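Local structure of tailspike protein (Acinetobacter phage vB_ApiP_P1, 6E1R) at residues 29-34 against 53-58; 319-324 against 349-354. The protein probably binds and degrades the capsular polysaccharide of its Acinetobacter host, this chain being the C-terminal part of a longer trimeric tailspike. All blocks are in the same frame, centred on the assembly; numbering follows the deposited sequence.

Contact 1: 29-34 against 53-58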
ATOM      1  N   GLY A  29      55.305  21.334 -21.415  1.00 73.66           N
ATOM      2  CA  GLY A  29      55.788  20.966 -20.098  1.00 76.34           C
ATOM      3  C   GLY A  29      56.623  19.705 -20.128  1.00 75.85           C
ATOM      4  O   GLY A  29      56.871  19.116 -21.183  1.00 68.44           O
ATOM      5  N   SER A  30      57.062  19.299 -18.939  1.00 69.54           N
ATOM      6  CA  SER A  30      57.863  18.099 -18.737  1.00 70.88           C
ATOM      7  C   SER A  30      57.148  17.162 -17.770  1.00 76.00           C
ATOM      8  O   SER A  30      56.139  17.518 -17.157  1.00 72.61           O
ATOM      9  CB  SER A  30      59.258  18.450 -18.206  1.00 79.34           C
ATOM     10  OG  SER A  30      59.911  19.379 -19.054  1.00 84.80           O
ATOM     11  N   ASP A  31      57.697  15.956 -17.624  1.00 79.90           N
ATOM     12  CA  ASP A  31      57.058  14.934 -16.802  1.00 76.65           C
ATOM     13  C   ASP A  31      56.955  15.381 -15.350  1.00 78.54           C
ATOM     14  O   ASP A  31      57.876  15.991 -14.801  1.00 82.53           O
ATOM     15  CB  ASP A  31      57.834  13.618 -16.884  1.00 82.59           C
ATOM     16  CG  ASP A  31      57.545  12.848 -18.155  1.00 87.28           C
ATOM     17  OD1 ASP A  31      56.402  12.931 -18.652  1.00 86.89           O
ATOM     18  OD2 ASP A  31      58.457  12.156 -18.653  1.00 91.27           O
ATOM     19  N   GLY A  32      55.817  15.071 -14.730  1.00 74.10           N
ATOM     20  CA  GLY A  32      55.593  15.374 -13.335  1.00 74.24           C
ATOM     21  C   GLY A  32      55.150  16.789 -13.040  1.00 70.61           C
ATOM     22  O   GLY A  32      54.690  17.053 -11.922  1.00 67.37           O
ATOM     23  N   GLN A  33      55.266  17.706 -13.997  1.00 68.80           N
ATOM     24  CA  GLN A  33      54.895  19.091 -13.744  1.00 70.96           C
ATOM     25  C   GLN A  33      53.387  19.213 -13.580  1.00 64.05           C
ATOM     26  O   GLN A  33      52.611  18.599 -14.317  1.00 66.38           O
ATOM     27  CB  GLN A  33      55.378  19.991 -14.881  1.00 73.52           C
ATOM     28  CG  GLN A  33      56.889  20.090 -14.993  1.00 71.83           C
ATOM     29  CD  GLN A  33      57.329  21.126 -16.008  1.00 73.14           C
ATOM     30  OE1 GLN A  33      56.673  21.332 -17.028  1.00 71.06           O
ATOM     31  NE2 GLN A  33      58.449  21.785 -15.733  1.00 82.93           N
ATOM     32  N   VAL A  34      52.973  20.019 -12.607  1.00 64.43           N
ATOM     33  CA  VAL A  34      51.567  20.206 -12.282  1.00 61.93           C
ATOM     34  C   VAL A  34      51.210  21.666 -12.522  1.00 62.20           C
ATOM     35  O   VAL A  34      51.987  22.569 -12.192  1.00 64.88           O
ATOM     36  CB  VAL A  34      51.265  19.775 -10.830  1.00 62.28           C
ATOM     37  CG1 VAL A  34      50.324  20.748 -10.139  1.00 61.76           C
ATOM     38  CG2 VAL A  34      50.695  18.367 -10.813  1.00 67.09           C
ATOM     39  N   TYR A  53      51.606  16.575 -16.255  1.00 59.30           N
ATOM     40  CA  TYR A  53      52.077  16.302 -17.604  1.00 58.53           C
ATOM     41  C   TYR A  53      52.575  14.868 -17.723  1.00 62.09           C
ATOM     42  O   TYR A  53      53.184  14.324 -16.796  1.00 65.39           O
ATOM     43  CB  TYR A  53      53.187  17.273 -17.995  1.00 64.20           C
ATOM     44  CG  TYR A  53      53.549  17.223 -19.462  1.00 62.92           C
ATOM     45  CD1 TYR A  53      54.650  16.502 -19.902  1.00 62.84           C
ATOM     46  CD2 TYR A  53      52.776  17.881 -20.410  1.00 60.29           C
ATOM     47  CE1 TYR A  53      54.982  16.448 -21.241  1.00 63.36           C
ATOM     48  CE2 TYR A  53      53.100  17.835 -21.752  1.00 61.79           C
ATOM     49  CZ  TYR A  53      54.203  17.116 -22.162  1.00 62.07           C
ATOM     50  OH  TYR A  53      54.530  17.066 -23.497  1.00 62.85           O
ATOM     51  N   ASP A  54      52.311  14.259 -18.877  1.00 62.11           N
ATOM     52  CA  ASP A  54      52.742  12.899 -19.180  1.00 64.65           C
ATOM     53  C   ASP A  54      53.319  12.910 -20.588  1.00 69.07           C
ATOM     54  O   ASP A  54      52.581  13.086 -21.563  1.00 69.40           O
ATOM     55  CB  ASP A  54      51.578  11.913 -19.070  1.00 67.21           C
ATOM     56  CG  ASP A  54      52.035  10.464 -19.032  1.00 76.57           C
ATOM     57  OD1 ASP A  54      53.027  10.126 -19.711  1.00 79.85           O
ATOM     58  OD2 ASP A  54      51.392   9.659 -18.325  1.00 79.39           O
ATOM     59  N   SER A  55      54.636  12.717 -20.694  1.00 68.21           N
ATOM     60  CA  SER A  55      55.289  12.752 -21.998  1.00 68.09           C
ATOM     61  C   SER A  55      54.871  11.588 -22.886  1.00 67.20           C
ATOM     62  O   SER A  55      54.979  11.694 -24.111  1.00 64.42           O
ATOM     63  CB  SER A  55      56.809  12.756 -21.829  1.00 70.17           C
ATOM     64  OG  SER A  55      57.250  11.612 -21.119  1.00 68.65           O
ATOM     65  N   THR A  56      54.402  10.484 -22.298  1.00 63.79           N
ATOM     66  CA  THR A  56      53.963   9.353 -23.105  1.00 67.70           C
ATOM     67  C   THR A  56      52.705   9.685 -23.898  1.00 65.12           C
ATOM     68  O   THR A  56      52.487   9.124 -24.977  1.00 67.30           O
ATOM     69  CB  THR A  56      53.718   8.132 -22.218  1.00 66.81           C
ATOM     70  OG1 THR A  56      52.684   8.425 -21.270  1.00 64.95           O
ATOM     71  CG2 THR A  56      54.988   7.753 -21.469  1.00 67.09           C
ATOM     72  N   GLN A  57      51.873  10.588 -23.385  1.00 60.52           N
ATOM     73  CA  GLN A  57      50.625  10.985 -24.025  1.00 62.63           C
ATOM     74  C   GLN A  57      50.659  12.451 -24.439  1.00 62.63           C
ATOM     75  O   GLN A  57      49.645  13.147 -24.402  1.00 63.22           O
ATOM     76  CB  GLN A  57      49.436  10.723 -23.103  1.00 64.04           C
ATOM     77  CG  GLN A  57      49.359   9.303 -22.584  1.00 66.56           C
ATOM     78  CD  GLN A  57      48.204   9.106 -21.629  1.00 66.13           C
ATOM     79  OE1 GLN A  57      47.058   9.422 -21.950  1.00 69.11           O
ATOM     80  NE2 GLN A  57      48.499   8.590 -20.442  1.00 66.62           N
ATOM     81  N   ALA A  58      51.834  12.935 -24.851  1.00 63.18           N
ATOM     82  CA  ALA A  58      51.972  14.345 -25.205  1.00 65.02           C
ATOM     83  C   ALA A  58      51.127  14.710 -26.418  1.00 63.24           C
ATOM     84  O   ALA A  58      50.656  15.848 -26.524  1.00 58.31           O
ATOM     85  CB  ALA A  58      53.440  14.682 -25.465  1.00 61.50           C
TER
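Asp31 grips Ser55 with both carboxylate oxygens. The Ser55 backbone N reaches OD1 of Asp31 at 2.7 Å, nearly along the C-O axis, while OG of Ser55 donates to OD2 of Asp31 at 2.8 Å, on the lone pair facing the other oxygen. Ser55 suits this place because its OG, set between its own N and carbonyl carbon (chi1 59°), lies near enough to the backbone N-H for both to reach one carboxylate. The fork fixes the rotation of the carboxylate. Asp54 OD1 lies close to Asp31 OD1, but it accepts from Thr56 N in an Asx turn.

Backbone bonds hold the other end. Tyr53 N donates to Gln33 O at 3.0 Å, and Gly32 N makes a weak bond to Tyr53 O. Gly32, at positive phi, lets Ser30 to Gln33 close as a type II turn; Gln33 OE1 accepts from Ser30 N.

Packing falls to the Tyr53 ring, which lies along the 29-30 backbone with Gly29 O 3.3 Å from its CE1, above one face; Trp70 meets the same ring edge-to-face.

Together these bonds tie the loop following helix 21-25 to the end of strand 49-53, beside its sheet neighbour, strand 34-37.

Contact 2: 319-324 against 349-354; sequences KTLGNS and KNTMAN
Thr351 turns its hydroxyl onto the backbone of Thr320, OG1 donating to the carbonyl O at 2.6 Å with a tilt of 19° from the carbonyl plane. Its OG1 sits between backbone N and carbonyl carbon (chi1 59°), leaving CG2 to take the apolar contacts: the Leu321 side chain slants across that of Thr351, with CD2 3.6 Å from Thr351 CG2, and Lys319 CE approaches too. A beta-branched threonine thus serves both a polar and an apolar neighbour.

Upstream, Thr320 N donates to Lys349 O at 3.3 Å, nearly head-on to the carbonyl. The same oxygen receives the CA-H of Lys319 and a bond from a water that also pairs with Thr320 OG1. A second water joins this hydroxyl to Met352 N, so one threonine OG1 helps bridge the backbones where they diverge.

Lys319 and Lys349 run side by side in the same direction, CG to CG 3.8 Å, packing their aliphatic stems. Lys349 bends at chi2 (58°), and its NZ is taken by Glu373 in a salt bridge.

Beyond the strand ends, Met352, modelled as selenomethionine, reaches across to the 321-324 loop: SE lies 3.9 Å from Ser324 CB, and its terminal methyl lies against the backbone at Gly322, whose backbone angles suit a residue without CB.

Farther out, Asn350 OD1 is held by Tyr358 OH and its ND2 by Pro356 O, while Tyr272 OH receives Asn323 N.

Strands 316-320 and 346-350 are adjacent parallel strands of one six-stranded sheet, one coil apart and paired in register at Lys319 and Lys349, a short ladder of like residues. Such pairing between successive coils is characteristic of a parallel beta-helix, consistent with the right-handed one forming the body of many phage tailspikes.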
ATOM      1  N   LYS A 319      -9.173   5.896 -18.106  1.00 33.60           N
ATOM      2  CA  LYS A 319      -9.920   5.290 -19.204  1.00 33.80           C
ATOM      3  C   LYS A 319      -9.079   4.171 -19.801  1.00 38.65           C
ATOM      4  O   LYS A 319      -8.036   4.432 -20.409  1.00 44.42           O
ATOM      5  CB  LYS A 319     -10.280   6.328 -20.265  1.00 26.50           C
ATOM      6  CG  LYS A 319     -11.031   5.758 -21.457  1.00 30.31           C
ATOM      7  CD  LYS A 319     -11.396   6.844 -22.453  1.00 31.08           C
ATOM      8  CE  LYS A 319     -12.169   6.277 -23.631  1.00 33.41           C
ATOM      9  NZ  LYS A 319     -12.633   7.346 -24.558  1.00 36.23           N
ATOM     10  N   THR A 320      -9.528   2.932 -19.630  1.00 37.45           N
ATOM     11  CA  THR A 320      -8.814   1.776 -20.148  1.00 35.65           C
ATOM     12  C   THR A 320      -9.279   1.448 -21.562  1.00 36.67           C
ATOM     13  O   THR A 320     -10.451   1.619 -21.910  1.00 40.97           O
ATOM     14  CB  THR A 320      -9.015   0.560 -19.241  1.00 36.23           C
ATOM     15  OG1 THR A 320     -10.412   0.393 -18.962  1.00 35.18           O
ATOM     16  CG2 THR A 320      -8.254   0.737 -17.934  1.00 35.27           C
ATOM     17  N   LEU A 321      -8.342   0.968 -22.377  1.00 29.37           N
ATOM     18  CA  LEU A 321      -8.592   0.637 -23.771  1.00 33.45           C
ATOM     19  C   LEU A 321      -8.015  -0.739 -24.078  1.00 34.77           C
ATOM     20  O   LEU A 321      -7.322  -1.346 -23.258  1.00 37.83           O
ATOM     21  CB  LEU A 321      -7.984   1.686 -24.712  1.00 39.36           C
ATOM     22  CG  LEU A 321      -8.614   3.079 -24.714  1.00 44.78           C
ATOM     23  CD1 LEU A 321      -7.717   4.068 -25.434  1.00 44.14           C
ATOM     24  CD2 LEU A 321      -9.977   3.026 -25.374  1.00 51.57           C
ATOM     25  N   GLY A 322      -8.296  -1.219 -25.282  1.00 33.27           N
ATOM     26  CA  GLY A 322      -7.741  -2.465 -25.770  1.00 39.90           C
ATOM     27  C   GLY A 322      -8.809  -3.525 -25.969  1.00 46.86           C
ATOM     28  O   GLY A 322     -10.015  -3.259 -25.958  1.00 44.59           O
ATOM     29  N   ASN A 323      -8.337  -4.756 -26.152  1.00 49.40           N
ATOM     30  CA  ASN A 323      -9.190  -5.921 -26.349  1.00 47.18           C
ATOM     31  C   ASN A 323      -8.983  -6.869 -25.177  1.00 46.61           C
ATOM     32  O   ASN A 323      -7.856  -7.311 -24.927  1.00 44.62           O
ATOM     33  CB  ASN A 323      -8.867  -6.613 -27.676  1.00 50.80           C
ATOM     34  CG  ASN A 323      -9.733  -7.832 -27.928  1.00 58.44           C
ATOM     35  OD1 ASN A 323     -10.775  -8.013 -27.298  1.00 66.13           O
ATOM     36  ND2 ASN A 323      -9.303  -8.677 -28.859  1.00 59.69           N
ATOM     37  N   SER A 324     -10.069  -7.182 -24.463  1.00 44.84           N
ATOM     38  CA  SER A 324      -9.968  -8.021 -23.274  1.00 43.14           C
ATOM     39  C   SER A 324      -9.517  -9.439 -23.600  1.00 43.33           C
ATOM     40  O   SER A 324      -9.010 -10.133 -22.711  1.00 46.03           O
ATOM     41  CB  SER A 324     -11.308  -8.059 -22.536  1.00 46.45           C
ATOM     42  OG  SER A 324     -12.314  -8.655 -23.335  1.00 57.42           O
ATOM     43  N   LYS A 349     -13.688   5.008 -16.608  1.00 33.86           N
ATOM     44  CA  LYS A 349     -14.365   4.776 -17.876  1.00 37.07           C
ATOM     45  C   LYS A 349     -13.842   3.483 -18.482  1.00 36.30           C
ATOM     46  O   LYS A 349     -12.634   3.336 -18.692  1.00 34.81           O
ATOM     47  CB  LYS A 349     -14.153   5.943 -18.841  1.00 31.80           C
ATOM     48  CG  LYS A 349     -14.641   5.668 -20.257  1.00 32.43           C
ATOM     49  CD  LYS A 349     -16.123   5.320 -20.289  1.00 40.27           C
ATOM     50  CE  LYS A 349     -16.569   4.951 -21.697  1.00 42.02           C
ATOM     51  NZ  LYS A 349     -17.996   4.525 -21.749  1.00 33.19           N
ATOM     52  N   ASN A 350     -14.752   2.558 -18.764  1.00 31.21           N
ATOM     53  CA  ASN A 350     -14.412   1.278 -19.362  1.00 37.27           C
ATOM     54  C   ASN A 350     -14.821   1.272 -20.827  1.00 39.05           C
ATOM     55  O   ASN A 350     -15.898   1.760 -21.182  1.00 39.19           O
ATOM     56  CB  ASN A 350     -15.112   0.131 -18.631  1.00 38.17           C
ATOM     57  CG  ASN A 350     -14.545  -0.113 -17.252  1.00 38.48           C
ATOM     58  OD1 ASN A 350     -13.776   0.695 -16.732  1.00 42.27           O
ATOM     59  ND2 ASN A 350     -14.928  -1.233 -16.645  1.00 32.31           N
ATOM     60  N   THR A 351     -13.944   0.742 -21.678  1.00 41.71           N
ATOM     61  CA  THR A 351     -14.279   0.478 -23.068  1.00 37.19           C
ATOM     62  C   THR A 351     -14.454  -1.004 -23.354  1.00 37.14           C
ATOM     63  O   THR A 351     -14.963  -1.357 -24.424  1.00 38.58           O
ATOM     64  CB  THR A 351     -13.215   1.067 -24.002  1.00 36.52           C
ATOM     65  OG1 THR A 351     -11.935   0.497 -23.696  1.00 39.97           O
ATOM     66  CG2 THR A 351     -13.156   2.575 -23.831  1.00 33.85           C
HETATM   67  N   MSE A 352     -14.040  -1.873 -22.436  1.00 32.68           N
HETATM   68  CA  MSE A 352     -14.311  -3.300 -22.528  1.00 42.44           C
HETATM   69  C   MSE A 352     -15.492  -3.650 -21.635  1.00 43.35           C
HETATM   70  O   MSE A 352     -15.793  -2.929 -20.684  1.00 47.14           O
HETATM   71  CB  MSE A 352     -13.097  -4.125 -22.103  1.00 47.47           C
HETATM   72  CG  MSE A 352     -11.757  -3.643 -22.613  1.00 58.38           C
HETATM   73 SE   MSE A 352     -10.351  -4.422 -21.509  1.00 62.80          SE
HETATM   74  CE  MSE A 352      -8.811  -4.079 -22.644  1.00 61.08           C
ATOM     75  N   ALA A 353     -16.153  -4.764 -21.928  1.00 38.01           N
ATOM     76  CA  ALA A 353     -17.215  -5.234 -21.054  1.00 37.36           C
ATOM     77  C   ALA A 353     -16.621  -5.852 -19.795  1.00 41.48           C
ATOM     78  O   ALA A 353     -15.546  -6.457 -19.831  1.00 40.02           O
ATOM     79  CB  ALA A 353     -18.093  -6.250 -21.781  1.00 35.21           C
ATOM     80  N   ASN A 354     -17.321  -5.665 -18.671  1.00 44.67           N
ATOM     81  CA  ASN A 354     -17.023  -6.322 -17.399  1.00 43.29           C
ATOM     82  C   ASN A 354     -15.737  -5.828 -16.739  1.00 44.61           C
ATOM     83  O   ASN A 354     -15.683  -5.705 -15.512  1.00 48.23           O
ATOM     84  CB  ASN A 354     -16.961  -7.842 -17.585  1.00 42.61           C
ATOM     85  CG  ASN A 354     -18.215  -8.399 -18.225  1.00 39.13           C
ATOM     86  OD1 ASN A 354     -19.329  -8.017 -17.866  1.00 40.95           O
ATOM     87  ND2 ASN A 354     -18.042  -9.299 -19.187  1.00 33.54           N
TER
HETATM   88  O   HOH W   1     -12.267  -1.314 -20.092  1.00 34.47           O
HETATM   89  O   HOH W   2     -11.039   2.131 -16.864  1.00 39.59           O

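Contact 1 is a surface contact near the N-terminal end of the elongated chain, contact 2 a partly buried one close to its centre; their centres are 68 Å apart and no element is shared. In contact 1, loops flanking strands of a small mixed sheet are joined by carboxylate-to-serine and backbone hydrogen bonds, with one aromatic ring lying along the facing backbone. Contact 2 joins adjacent parallel strands and the turns after them, relying more on aliphatic stems, a selenomethionine and bridging waters. In the exposed loops a carboxylate makes the side-chain bonds; between the coils, strand pairing, side-by-side stems and waters do most of the work.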